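Chitinase A (Cycas revoluta, PDB 4MNK) probably hydrolyses chitin, as a plant class V chitinase of glycoside hydrolase family 18, and is captured here with N-acetylglucosamine sugars bound along its cleft. Local coordinates at residues Y119-P124 with K165-E170; Y192-S197 with F215-G220; Y175-I180 with A227-E232. One frame throughout, in Å; residues are numbered along the deposited sequence. Where two conformers were deposited one is given.

Contact 1: residues Y119-P124 with K165-E170; sequences YEYPEP and KLFPWE. With NAG (2-acetamido-2-deoxy-beta-D-glucopyranose), chain B; NAG (2-acetamido-2-deoxy-beta-D-glucopyranose), chain C.
F167 turns the edge of its ring toward the face of Y121, an offset edge-to-face pair with planes at 89° and centroids 5.8 Å apart. The closest approach, CZ of F167 to CD2 of Y121 at 4.0 Å, falls near the rim of the tyrosine and not over its middle. CB of E120 rests over the centre of the other face of Y121, so the tyrosine stands between its own neighbour and the phenylalanine. E123 reaches the same F167 edge from the side. Its chain is bent, with chi1 at 60° and chi2 at 84°, which folds the carboxylate back until CD lies 3.7 Å from CE1 of F167. OE2 lies in the ring plane beyond CE1, which would probably favour a weak contact with the C-H edge.

L166 packs alongside the pair, its CB over the centre of one face of F167. CD1 lies 3.8 Å from O of P122, while CD2 faces CB of Y121 at 4.3 Å. P122 is the centre of an inverse gamma turn that swings the chain round between Y121 and E123. The non-proline cis peptide bonds E120-Y121 and L166-F167 help to set the positions of the two rings that meet.

Each segment also meets a sugar. O1 of the chain B NAG lies 2.9 Å from OE1 and 3.0 Å from OE2 of E120, close to both oxygens, the bonds being weak. The indole of W169 has CB of F167 against one face and N2 of the chain C NAG over the opposite one. E120 closes the DxDxE signature of family 18, whose glutamate serves as general acid in relatives. The contact thus joins that signature loop, at the C-terminal end of strand 114-119, to the 165-170 segment, with its type I turn F167-E170, on the sugar cleft of the TIM barrel.

Contact 2: residues Y192-S197 with F215-G220; sequences YDFHGS and FTASVG. With NAG (2-acetamido-2-deoxy-beta-D-glucopyranose), chain D; NAG (2-acetamido-2-deoxy-beta-D-glucopyranose), chain C; NAG (2-acetamido-2-deoxy-beta-D-glucopyranose), chain B.
At the sugar-binding cleft of this family 18 barrel, the loop that follows strand 186-190 packs on the N-terminal end of helix 217-227, with F194 as the wedge between them. Across this contact the F194 ring lies against backbone: F215 C and T216 N sit over one face, and CA of Y192 lies over the centre of the opposite face. CD2 of F194 is 3.3 Å from O of F215, and CE2 reaches N of A217 at 3.4 Å. F162 meets the same ring edge-to-face.

CB of F215 packs on CB of F194. With CG anti to the carbonyl carbon (chi1 -62°), the F215 ring is carried from there to the chain C NAG, whose C6 stands 3.9 Å above the ring centre as in CH-pi stacking. Behind it OG1 of T216 accepts the N-H of V219 as an N-cap. A water links the segments, giving a hydrogen to O of F215 and lying in the H195 ring plane 2.7 Å from NE2. ND1 of that histidine is held by E199.

Two backbone carbonyls of this loop bind the sugars, with W198 and Y161 as further partners. O of D193 takes the N2 proton of the chain D NAG at 2.9 Å. The methyl C8 of that acetamide lies in plane at the F194 edge and 3.9 Å from CD2 of F215. O of F194 accepts from O6 of the chain C NAG at 2.7 Å. OH of Y192 gives a short 2.5 Å bond to O7 of the chain B NAG. The N2 and O7 bonds are consistent with recognition of the acetamido group.

Contact 3: residues Y175-I180 with A227-E232; sequences YPVQFI and AGMPPE
V177 and I180, one turn apart on helix 177-183, face A227 and M229 where helix 217-227 ends. The segment enters this helix through Y175 and the N-cap residue P176, whose carbonyl O accepts the N-H of I180 and closes the first turn. V177 comes next and brings its whole branched side chain to bear, its CA only 5.3 Å from CA of M229. Its two methyls divide the work. CG1 meets CB of A227 at 3.9 Å, whereas CG2 nestles against main chain, 3.3 Å from O of A227 and 3.8 Å from C of G228.

That stretch of backbone is shaped by a Schellman motif: G228 leaves the helix with a positive phi of 115°, with the two characteristic backbone bonds to the final helical turn. A side chain here would collide with the carbonyl oxygen of A227, so the turn suits glycine.

M229 then doubles back toward the opposing helix. Bends at chi2 (72°) and chi3 (84°) curl its thioether, so that SD passes O of V177 at 3.8 Å and CE ends in the angle between V177 and I180. CE is 3.9 Å from CB of V177. I180, the last residue of the segment, completes this seat with CG2, 3.7 Å from the same CE, its side chain running at about a right angle to that of M229.

The contact is therefore mainly van der Waals packing of the N-terminal turn of helix 177-183 on the C-terminal end of helix 217-227, on the outer side of the barrel. Q164 touches both V177 and A227. Away from it, F179 lies on helix 125-149, I180 also touches E158 of strand 155-161, and the chain beyond M229 proceeds to strand 234-247.

Overall arrangement
Contact 2 is the buried member of the set, while contacts 1 and 3 are partly buried, contact 3 lying farthest out, its centre about 18 Å from the centre of the chain. Contacts 1 and 2 meet where CZ3 of W169 packs 3.6 Å from CE2 of F215, both rings lying against the chain C NAG, and both contacts also touch the chain B sugar. Contact 3 has no sugar and relies on aliphatic groups and a thioether. It joins contact 1 through Y175, which packs on Y121, P122 and L166. Contacts 2 and 3 do not touch, yet they involve the beginning and the end of the same helix, 217-227.

Contact 1: residues Y119-P124 with K165-E170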
loop_
_atom_site.group_PDB
_atom_site.type_symbol
_atom_site.label_atom_id
_atom_site.label_comp_id
_atom_site.label_asym_id
_atom_site.label_seq_id
_atom_site.Cartn_x
_atom_site.Cartn_y
_atom_site.Cartn_z
ATOM N N TYR A 119 -2.905 -6.032 -7.260
ATOM C CA TYR A 119 -4.014 -6.303 -8.165
ATOM C C TYR A 119 -5.295 -5.782 -7.526
ATOM O O TYR A 119 -5.759 -6.312 -6.513
ATOM C CB TYR A 119 -4.096 -7.814 -8.407
ATOM C CG TYR A 119 -5.224 -8.320 -9.293
ATOM C CD1 TYR A 119 -5.539 -9.675 -9.304
ATOM C CD2 TYR A 119 -5.967 -7.464 -10.115
ATOM C CE1 TYR A 119 -6.550 -10.175 -10.108
ATOM C CE2 TYR A 119 -6.997 -7.956 -10.920
ATOM C CZ TYR A 119 -7.277 -9.314 -10.909
ATOM O OH TYR A 119 -8.281 -9.819 -11.701
ATOM N N GLU A 120 -5.859 -4.737 -8.122
ATOM C CA GLU A 120 -7.010 -4.056 -7.544
ATOM C C GLU A 120 -8.192 -4.076 -8.518
ATOM O O GLU A 120 -8.314 -3.180 -9.349
ATOM C CB GLU A 120 -6.619 -2.625 -7.144
ATOM C CG GLU A 120 -5.495 -2.586 -6.102
ATOM C CD GLU A 120 -4.966 -1.193 -5.793
ATOM O OE1 GLU A 120 -5.722 -0.206 -5.901
ATOM O OE2 GLU A 120 -3.784 -1.088 -5.412
ATOM N N TYR A 121 -9.075 -5.077 -8.433
ATOM C CA TYR A 121 -9.078 -6.136 -7.415
ATOM C C TYR A 121 -9.460 -7.469 -8.064
ATOM O O TYR A 121 -10.053 -7.475 -9.149
ATOM C CB TYR A 121 -10.092 -5.809 -6.308
ATOM C CG TYR A 121 -9.835 -4.490 -5.628
ATOM C CD1 TYR A 121 -8.981 -4.403 -4.529
ATOM C CD2 TYR A 121 -10.431 -3.321 -6.097
ATOM C CE1 TYR A 121 -8.734 -3.182 -3.911
ATOM C CE2 TYR A 121 -10.189 -2.101 -5.494
ATOM C CZ TYR A 121 -9.343 -2.037 -4.404
ATOM O OH TYR A 121 -9.112 -0.820 -3.810
ATOM N N PRO A 122 -9.128 -8.601 -7.409
ATOM C CA PRO A 122 -9.531 -9.916 -7.918
ATOM C C PRO A 122 -11.020 -10.192 -7.686
ATOM O O PRO A 122 -11.392 -11.034 -6.863
ATOM C CB PRO A 122 -8.649 -10.886 -7.128
ATOM C CG PRO A 122 -8.339 -10.161 -5.861
ATOM C CD PRO A 122 -8.235 -8.716 -6.239
ATOM N N GLU A 123 -11.855 -9.463 -8.422
ATOM C CA GLU A 123 -13.304 -9.607 -8.368
ATOM C C GLU A 123 -13.853 -9.381 -9.779
ATOM O O GLU A 123 -13.247 -8.645 -10.557
ATOM C CB GLU A 123 -13.917 -8.632 -7.347
ATOM C CG GLU A 123 -13.662 -7.142 -7.602
ATOM C CD GLU A 123 -14.649 -6.521 -8.578
ATOM O OE1 GLU A 123 -15.740 -7.097 -8.781
ATOM O OE2 GLU A 123 -14.331 -5.452 -9.142
ATOM N N PRO A 124 -14.998 -10.008 -10.121
ATOM C CA PRO A 124 -15.863 -10.884 -9.321
ATOM C C PRO A 124 -15.306 -12.303 -9.124
ATOM O O PRO A 124 -14.100 -12.520 -9.268
ATOM C CB PRO A 124 -17.170 -10.900 -10.120
ATOM C CG PRO A 124 -16.752 -10.666 -11.513
ATOM C CD PRO A 124 -15.585 -9.728 -11.445
ATOM N N LYS A 165 -14.014 -8.896 2.514
ATOM C CA LYS A 165 -15.080 -9.088 1.533
ATOM C C LYS A 165 -14.968 -8.077 0.398
ATOM O O LYS A 165 -14.758 -6.884 0.630
ATOM C CB LYS A 165 -16.462 -8.950 2.186
ATOM C CG LYS A 165 -16.712 -9.845 3.392
ATOM C CD LYS A 165 -17.053 -11.271 2.996
ATOM C CE LYS A 165 -17.372 -12.108 4.225
ATOM N NZ LYS A 165 -17.834 -13.474 3.865
ATOM N N LEU A 166 -15.108 -8.565 -0.830
ATOM C CA LEU A 166 -15.193 -7.703 -1.999
ATOM C C LEU A 166 -16.617 -7.784 -2.546
ATOM O O LEU A 166 -16.940 -8.725 -3.265
ATOM C CB LEU A 166 -14.185 -8.141 -3.071
ATOM C CG LEU A 166 -12.693 -8.098 -2.723
ATOM C CD1 LEU A 166 -11.868 -8.895 -3.725
ATOM C CD2 LEU A 166 -12.195 -6.659 -2.649
ATOM N N PHE A 167 -17.489 -6.835 -2.202
ATOM C CA PHE A 167 -17.218 -5.708 -1.310
ATOM C C PHE A 167 -18.223 -5.776 -0.140
ATOM O O PHE A 167 -19.242 -6.456 -0.268
ATOM C CB PHE A 167 -17.313 -4.405 -2.111
ATOM C CG PHE A 167 -16.256 -4.285 -3.177
ATOM C CD1 PHE A 167 -16.475 -4.790 -4.457
ATOM C CD2 PHE A 167 -15.028 -3.697 -2.891
ATOM C CE1 PHE A 167 -15.490 -4.699 -5.440
ATOM C CE2 PHE A 167 -14.036 -3.601 -3.867
ATOM C CZ PHE A 167 -14.270 -4.102 -5.145
ATOM N N PRO A 168 -17.937 -5.090 0.989
ATOM C CA PRO A 168 -18.781 -5.233 2.188
ATOM C C PRO A 168 -20.262 -4.876 2.013
ATOM O O PRO A 168 -21.106 -5.436 2.718
ATOM C CB PRO A 168 -18.117 -4.291 3.204
ATOM C CG PRO A 168 -17.257 -3.380 2.395
ATOM C CD PRO A 168 -16.785 -4.207 1.247
ATOM N N TRP A 169 -20.571 -3.965 1.093
ATOM C CA TRP A 169 -21.963 -3.577 0.816
ATOM C C TRP A 169 -22.664 -4.499 -0.188
ATOM O O TRP A 169 -23.897 -4.543 -0.245
ATOM C CB TRP A 169 -22.039 -2.117 0.357
ATOM C CG TRP A 169 -21.332 -1.835 -0.940
ATOM C CD1 TRP A 169 -21.873 -1.878 -2.194
ATOM C CD2 TRP A 169 -19.958 -1.462 -1.109
ATOM N NE1 TRP A 169 -20.922 -1.558 -3.133
ATOM C CE2 TRP A 169 -19.738 -1.297 -2.495
ATOM C CE3 TRP A 169 -18.891 -1.250 -0.224
ATOM C CZ2 TRP A 169 -18.493 -0.932 -3.019
ATOM C CZ3 TRP A 169 -17.652 -0.886 -0.747
ATOM C CH2 TRP A 169 -17.466 -0.731 -2.132
ATOM N N GLU A 170 -21.870 -5.223 -0.977
ATOM C CA GLU A 170 -22.376 -6.181 -1.960
ATOM C C GLU A 170 -21.282 -7.205 -2.244
ATOM O O GLU A 170 -20.378 -6.960 -3.048
ATOM C CB GLU A 170 -22.811 -5.462 -3.245
ATOM C CG GLU A 170 -23.630 -6.320 -4.206
ATOM C CD GLU A 170 -24.471 -5.493 -5.164
ATOM O OE1 GLU A 170 -25.714 -5.591 -5.098
ATOM O OE2 GLU A 170 -23.897 -4.740 -5.980
HETATM C C1 NAG B . -3.557 2.326 -3.787
HETATM C C2 NAG B . -2.363 1.880 -4.643
HETATM C C3 NAG B . -1.428 3.050 -4.958
HETATM C C4 NAG B . -2.167 4.333 -5.350
HETATM C C5 NAG B . -3.315 4.603 -4.371
HETATM C C6 NAG B . -4.123 5.857 -4.711
HETATM C C7 NAG B . -1.082 0.807 -2.791
HETATM C C8 NAG B . -0.318 -0.419 -2.382
HETATM N N2 NAG B . -1.596 0.798 -4.030
HETATM O O1 NAG B . -4.502 1.283 -3.715
HETATM O O3 NAG B . -0.521 2.674 -5.974
HETATM O O4 NAG B . -1.244 5.401 -5.322
HETATM O O5 NAG B . -4.171 3.478 -4.340
HETATM O O6 NAG B . -4.729 5.729 -5.978
HETATM O O7 NAG B . -1.204 1.739 -1.993
HETATM C C1 NAG C . -19.411 3.377 -0.872
HETATM C C2 NAG C . -19.306 3.429 -2.397
HETATM C C3 NAG C . -17.873 3.187 -2.881
HETATM C C4 NAG C . -16.810 3.931 -2.067
HETATM C C5 NAG C . -17.106 3.769 -0.570
HETATM C C6 NAG C . -16.135 4.522 0.336
HETATM C C7 NAG C . -21.386 2.725 -3.485
HETATM C C8 NAG C . -22.165 1.573 -4.045
HETATM N N2 NAG C . -20.187 2.432 -2.979
HETATM O O1 NAG C . -20.685 3.829 -0.470
HETATM O O3 NAG C . -17.767 3.533 -4.245
HETATM O O4 NAG C . -15.561 3.354 -2.388
HETATM O O5 NAG C . -18.424 4.201 -0.285
HETATM O O6 NAG C . -16.238 5.914 0.126
HETATM O O7 NAG C . -21.859 3.860 -3.512
#

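Contact 2: residues Y192-S197 with F215-G220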
loop_
_atom_site.group_PDB
_atom_site.type_symbol
_atom_site.label_atom_id
_atom_site.label_comp_id
_atom_site.label_asym_id
_atom_site.label_seq_id
_atom_site.Cartn_x
_atom_site.Cartn_y
_atom_site.Cartn_z
ATOM N N TYR A 192 -7.071 2.750 3.700
ATOM C CA TYR A 192 -7.200 4.168 3.381
ATOM C C TYR A 192 -8.082 4.349 2.151
ATOM O O TYR A 192 -8.598 3.369 1.602
ATOM C CB TYR A 192 -5.824 4.837 3.200
ATOM C CG TYR A 192 -4.794 4.015 2.454
ATOM C CD1 TYR A 192 -4.736 4.028 1.060
ATOM C CD2 TYR A 192 -3.863 3.238 3.145
ATOM C CE1 TYR A 192 -3.780 3.275 0.373
ATOM C CE2 TYR A 192 -2.906 2.483 2.467
ATOM C CZ TYR A 192 -2.869 2.508 1.087
ATOM O OH TYR A 192 -1.916 1.756 0.439
ATOM N N ASP A 193 -8.253 5.604 1.735
ATOM C CA ASP A 193 -9.160 5.985 0.648
ATOM C C ASP A 193 -10.615 5.608 0.945
ATOM O O ASP A 193 -11.370 5.223 0.046
ATOM C CB ASP A 193 -8.679 5.440 -0.709
ATOM C CG ASP A 193 -7.451 6.172 -1.233
ATOM O OD1 ASP A 193 -7.203 7.322 -0.804
ATOM O OD2 ASP A 193 -6.738 5.596 -2.084
ATOM N N PHE A 194 -10.997 5.735 2.214
ATOM C CA PHE A 194 -12.380 5.506 2.639
ATOM C C PHE A 194 -13.286 6.660 2.238
ATOM O O PHE A 194 -14.488 6.474 2.049
ATOM C CB PHE A 194 -12.475 5.327 4.158
ATOM C CG PHE A 194 -11.599 4.240 4.712
ATOM C CD1 PHE A 194 -11.429 3.039 4.033
ATOM C CD2 PHE A 194 -10.967 4.407 5.937
ATOM C CE1 PHE A 194 -10.622 2.034 4.553
ATOM C CE2 PHE A 194 -10.161 3.405 6.466
ATOM C CZ PHE A 194 -9.992 2.216 5.773
ATOM N N HIS A 195 -12.701 7.853 2.145
ATOM C CA HIS A 195 -13.428 9.078 1.834
ATOM C C HIS A 195 -12.557 9.987 0.988
ATOM O O HIS A 195 -11.331 9.938 1.075
ATOM C CB HIS A 195 -13.867 9.786 3.117
ATOM C CG HIS A 195 -14.747 8.946 3.989
ATOM N ND1 HIS A 195 -16.019 8.565 3.615
ATOM C CD2 HIS A 195 -14.528 8.390 5.202
ATOM C CE1 HIS A 195 -16.547 7.816 4.567
ATOM N NE2 HIS A 195 -15.664 7.696 5.542
ATOM N N GLY A 196 -13.196 10.797 0.155
ATOM C CA GLY A 196 -12.479 11.656 -0.779
ATOM C C GLY A 196 -13.423 12.501 -1.605
ATOM O O GLY A 196 -14.632 12.531 -1.351
ATOM N N SER A 197 -12.861 13.168 -2.610
ATOM C CA SER A 197 -13.577 14.159 -3.415
ATOM C C SER A 197 -14.744 13.605 -4.234
ATOM O O SER A 197 -15.528 14.375 -4.795
ATOM C CB SER A 197 -12.602 14.898 -4.329
ATOM O OG SER A 197 -11.883 13.998 -5.151
ATOM N N PHE A 215 -16.689 2.014 6.950
ATOM C CA PHE A 215 -15.419 2.209 6.249
ATOM C C PHE A 215 -14.326 2.733 7.170
ATOM O O PHE A 215 -13.997 3.923 7.160
ATOM C CB PHE A 215 -15.609 3.121 5.035
ATOM C CG PHE A 215 -16.553 2.564 4.013
ATOM C CD1 PHE A 215 -17.875 2.997 3.958
ATOM C CD2 PHE A 215 -16.129 1.584 3.120
ATOM C CE1 PHE A 215 -18.758 2.471 3.018
ATOM C CE2 PHE A 215 -17.004 1.054 2.177
ATOM C CZ PHE A 215 -18.320 1.498 2.126
ATOM N N THR A 216 -13.779 1.830 7.977
ATOM C CA THR A 216 -12.692 2.162 8.892
ATOM C C THR A 216 -11.631 1.072 8.862
ATOM O O THR A 216 -11.915 -0.080 8.512
ATOM C CB THR A 216 -13.181 2.350 10.352
ATOM O OG1 THR A 216 -13.529 1.081 10.915
ATOM C CG2 THR A 216 -14.378 3.300 10.430
ATOM N N ALA A 217 -10.412 1.442 9.244
ATOM C CA ALA A 217 -9.300 0.501 9.294
ATOM C C ALA A 217 -9.592 -0.673 10.233
ATOM O O ALA A 217 -9.339 -1.829 9.883
ATOM C CB ALA A 217 -8.022 1.217 9.701
ATOM N N SER A 218 -10.142 -0.375 11.412
ATOM C CA SER A 218 -10.417 -1.405 12.417
ATOM C C SER A 218 -11.456 -2.420 11.956
ATOM O O SER A 218 -11.271 -3.615 12.157
ATOM C CB SER A 218 -10.818 -0.788 13.762
ATOM O OG SER A 218 -12.015 -0.047 13.657
ATOM N N VAL A 219 -12.530 -1.945 11.328
ATOM C CA VAL A 219 -13.564 -2.841 10.801
ATOM C C VAL A 219 -12.977 -3.778 9.741
ATOM O O VAL A 219 -13.250 -4.979 9.744
ATOM C CB VAL A 219 -14.781 -2.056 10.247
ATOM C CG1 VAL A 219 -15.700 -2.960 9.429
ATOM C CG2 VAL A 219 -15.562 -1.417 11.388
ATOM N N GLY A 220 -12.154 -3.227 8.851
ATOM C CA GLY A 220 -11.465 -4.024 7.842
ATOM C C GLY A 220 -10.551 -5.079 8.440
ATOM O O GLY A 220 -10.610 -6.248 8.058
HETATM C C1 NAG D . -14.552 4.294 -2.818
HETATM C C2 NAG D . -13.197 3.609 -2.636
HETATM C C3 NAG D . -12.035 4.473 -3.130
HETATM C C4 NAG D . -12.308 5.073 -4.508
HETATM C C5 NAG D . -13.723 5.660 -4.585
HETATM C C6 NAG D . -14.061 6.160 -5.989
HETATM C C7 NAG D . -13.320 2.060 -0.739
HETATM C C8 NAG D . -13.040 1.841 0.719
HETATM N N2 NAG D . -12.986 3.251 -1.242
HETATM O O3 NAG D . -10.861 3.691 -3.163
HETATM O O4 NAG D . -11.348 6.077 -4.773
HETATM O O5 NAG D . -14.699 4.717 -4.163
HETATM O O6 NAG D . -14.084 5.085 -6.902
HETATM O O7 NAG D . -13.841 1.165 -1.409
HETATM C C1 NAG C . -19.411 3.377 -0.872
HETATM C C2 NAG C . -19.306 3.429 -2.397
HETATM C C3 NAG C . -17.873 3.187 -2.881
HETATM C C4 NAG C . -16.810 3.931 -2.067
HETATM C C5 NAG C . -17.106 3.769 -0.570
HETATM C C6 NAG C . -16.135 4.522 0.336
HETATM C C7 NAG C . -21.386 2.725 -3.485
HETATM C C8 NAG C . -22.165 1.573 -4.045
HETATM N N2 NAG C . -20.187 2.432 -2.979
HETATM O O1 NAG C . -20.685 3.829 -0.470
HETATM O O3 NAG C . -17.767 3.533 -4.245
HETATM O O4 NAG C . -15.561 3.354 -2.388
HETATM O O5 NAG C . -18.424 4.201 -0.285
HETATM O O6 NAG C . -16.238 5.914 0.126
HETATM O O7 NAG C . -21.859 3.860 -3.512
HETATM C C1 NAG B . -3.557 2.326 -3.787
HETATM C C2 NAG B . -2.363 1.880 -4.643
HETATM C C3 NAG B . -1.428 3.050 -4.958
HETATM C C4 NAG B . -2.167 4.333 -5.350
HETATM C C5 NAG B . -3.315 4.603 -4.371
HETATM C C6 NAG B . -4.123 5.857 -4.711
HETATM C C7 NAG B . -1.082 0.807 -2.791
HETATM C C8 NAG B . -0.318 -0.419 -2.382
HETATM N N2 NAG B . -1.596 0.798 -4.030
HETATM O O1 NAG B . -4.502 1.283 -3.715
HETATM O O3 NAG B . -0.521 2.674 -5.974
HETATM O O4 NAG B . -1.244 5.401 -5.322
HETATM O O5 NAG B . -4.171 3.478 -4.340
HETATM O O6 NAG B . -4.729 5.729 -5.978
HETATM O O7 NAG B . -1.204 1.739 -1.993
HETATM O O HOH W 1 -15.572 6.011 7.648
#

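Contact 3: residues Y175-I180 with A227-E232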
loop_
_atom_site.group_PDB
_atom_site.type_symbol
_atom_site.label_atom_id
_atom_site.label_comp_id
_atom_site.label_asym_id
_atom_site.label_seq_id
_atom_site.Cartn_x
_atom_site.Cartn_y
_atom_site.Cartn_z
ATOM N N TYR A 175 -11.454 -12.602 -0.026
ATOM C CA TYR A 175 -10.100 -13.138 0.024
ATOM C C TYR A 175 -10.080 -14.466 0.774
ATOM O O TYR A 175 -10.584 -14.551 1.899
ATOM C CB TYR A 175 -9.145 -12.145 0.682
ATOM C CG TYR A 175 -8.901 -10.892 -0.125
ATOM C CD1 TYR A 175 -9.580 -9.712 0.168
ATOM C CD2 TYR A 175 -7.985 -10.884 -1.178
ATOM C CE1 TYR A 175 -9.362 -8.551 -0.570
ATOM C CE2 TYR A 175 -7.757 -9.729 -1.926
ATOM C CZ TYR A 175 -8.447 -8.562 -1.613
ATOM O OH TYR A 175 -8.227 -7.408 -2.335
ATOM N N PRO A 176 -9.508 -15.511 0.149
ATOM C CA PRO A 176 -9.418 -16.808 0.820
ATOM C C PRO A 176 -8.253 -16.802 1.813
ATOM O O PRO A 176 -7.100 -16.986 1.421
ATOM C CB PRO A 176 -9.180 -17.785 -0.337
ATOM C CG PRO A 176 -8.514 -16.967 -1.404
ATOM C CD PRO A 176 -8.996 -15.552 -1.236
ATOM N N VAL A 177 -8.560 -16.581 3.090
ATOM C CA VAL A 177 -7.513 -16.270 4.072
ATOM C C VAL A 177 -6.570 -17.428 4.394
ATOM O O VAL A 177 -5.383 -17.205 4.613
ATOM C CB VAL A 177 -8.064 -15.622 5.378
ATOM C CG1 VAL A 177 -8.802 -14.331 5.059
ATOM C CG2 VAL A 177 -8.955 -16.584 6.154
ATOM N N GLN A 178 -7.094 -18.653 4.420
ATOM C CA GLN A 178 -6.263 -19.826 4.684
ATOM C C GLN A 178 -5.284 -20.055 3.527
ATOM O O GLN A 178 -4.098 -20.311 3.746
ATOM C CB GLN A 178 -7.133 -21.062 4.920
ATOM C CG GLN A 178 -6.362 -22.291 5.363
ATOM C CD GLN A 178 -7.192 -23.548 5.258
ATOM O OE1 GLN A 178 -7.569 -23.970 4.163
ATOM N NE2 GLN A 178 -7.491 -24.151 6.399
ATOM N N PHE A 179 -5.800 -19.950 2.303
ATOM C CA PHE A 179 -4.994 -19.994 1.083
ATOM C C PHE A 179 -3.858 -18.968 1.139
ATOM O O PHE A 179 -2.691 -19.300 0.913
ATOM C CB PHE A 179 -5.895 -19.729 -0.132
ATOM C CG PHE A 179 -5.153 -19.581 -1.433
ATOM C CD1 PHE A 179 -5.001 -20.669 -2.283
ATOM C CD2 PHE A 179 -4.621 -18.350 -1.819
ATOM C CE1 PHE A 179 -4.318 -20.540 -3.489
ATOM C CE2 PHE A 179 -3.937 -18.216 -3.023
ATOM C CZ PHE A 179 -3.787 -19.311 -3.858
ATOM N N ILE A 180 -4.219 -17.724 1.450
ATOM C CA ILE A 180 -3.264 -16.623 1.520
ATOM C C ILE A 180 -2.205 -16.858 2.603
ATOM O O ILE A 180 -1.009 -16.671 2.360
ATOM C CB ILE A 180 -3.987 -15.273 1.743
ATOM C CG1 ILE A 180 -4.736 -14.851 0.474
ATOM C CG2 ILE A 180 -3.002 -14.194 2.169
ATOM C CD1 ILE A 180 -5.702 -13.691 0.671
ATOM N N ALA A 227 -12.341 -13.947 9.657
ATOM C CA ALA A 227 -12.297 -14.963 8.608
ATOM C C ALA A 227 -11.268 -16.053 8.911
ATOM O O ALA A 227 -11.340 -17.150 8.355
ATOM C CB ALA A 227 -12.016 -14.322 7.257
ATOM N N GLY A 228 -10.312 -15.742 9.785
ATOM C CA GLY A 228 -9.316 -16.716 10.225
ATOM C C GLY A 228 -7.881 -16.423 9.829
ATOM O O GLY A 228 -7.018 -17.294 9.935
ATOM N N MET A 229 -7.611 -15.199 9.374
ATOM C CA MET A 229 -6.245 -14.812 9.035
ATOM C C MET A 229 -5.393 -14.741 10.300
ATOM O O MET A 229 -5.776 -14.054 11.252
ATOM C CB MET A 229 -6.212 -13.462 8.312
ATOM C CG MET A 229 -4.825 -13.078 7.812
ATOM S SD MET A 229 -4.315 -14.075 6.399
ATOM C CE MET A 229 -5.096 -13.170 5.063
ATOM N N PRO A 230 -4.245 -15.451 10.323
ATOM C CA PRO A 230 -3.323 -15.277 11.444
ATOM C C PRO A 230 -2.947 -13.797 11.527
ATOM O O PRO A 230 -2.601 -13.204 10.497
ATOM C CB PRO A 230 -2.111 -16.122 11.043
ATOM C CG PRO A 230 -2.642 -17.125 10.081
ATOM C CD PRO A 230 -3.732 -16.418 9.336
ATOM N N PRO A 231 -3.019 -13.201 12.734
ATOM C CA PRO A 231 -2.819 -11.756 12.882
ATOM C C PRO A 231 -1.465 -11.276 12.360
ATOM O O PRO A 231 -1.379 -10.182 11.796
ATOM C CB PRO A 231 -2.932 -11.534 14.395
ATOM C CG PRO A 231 -2.672 -12.871 15.003
ATOM C CD PRO A 231 -3.241 -13.855 14.036
ATOM N N GLU A 232 -0.433 -12.102 12.523
ATOM C CA GLU A 232 0.919 -11.767 12.061
ATOM C C GLU A 232 1.051 -11.660 10.528
ATOM O O GLU A 232 2.040 -11.122 10.028
ATOM C CB GLU A 232 1.955 -12.744 12.644
ATOM C CG GLU A 232 1.983 -14.137 12.011
ATOM C CD GLU A 232 0.997 -15.125 12.628
ATOM O OE1 GLU A 232 1.076 -16.321 12.274
ATOM O OE2 GLU A 232 0.149 -14.729 13.458
#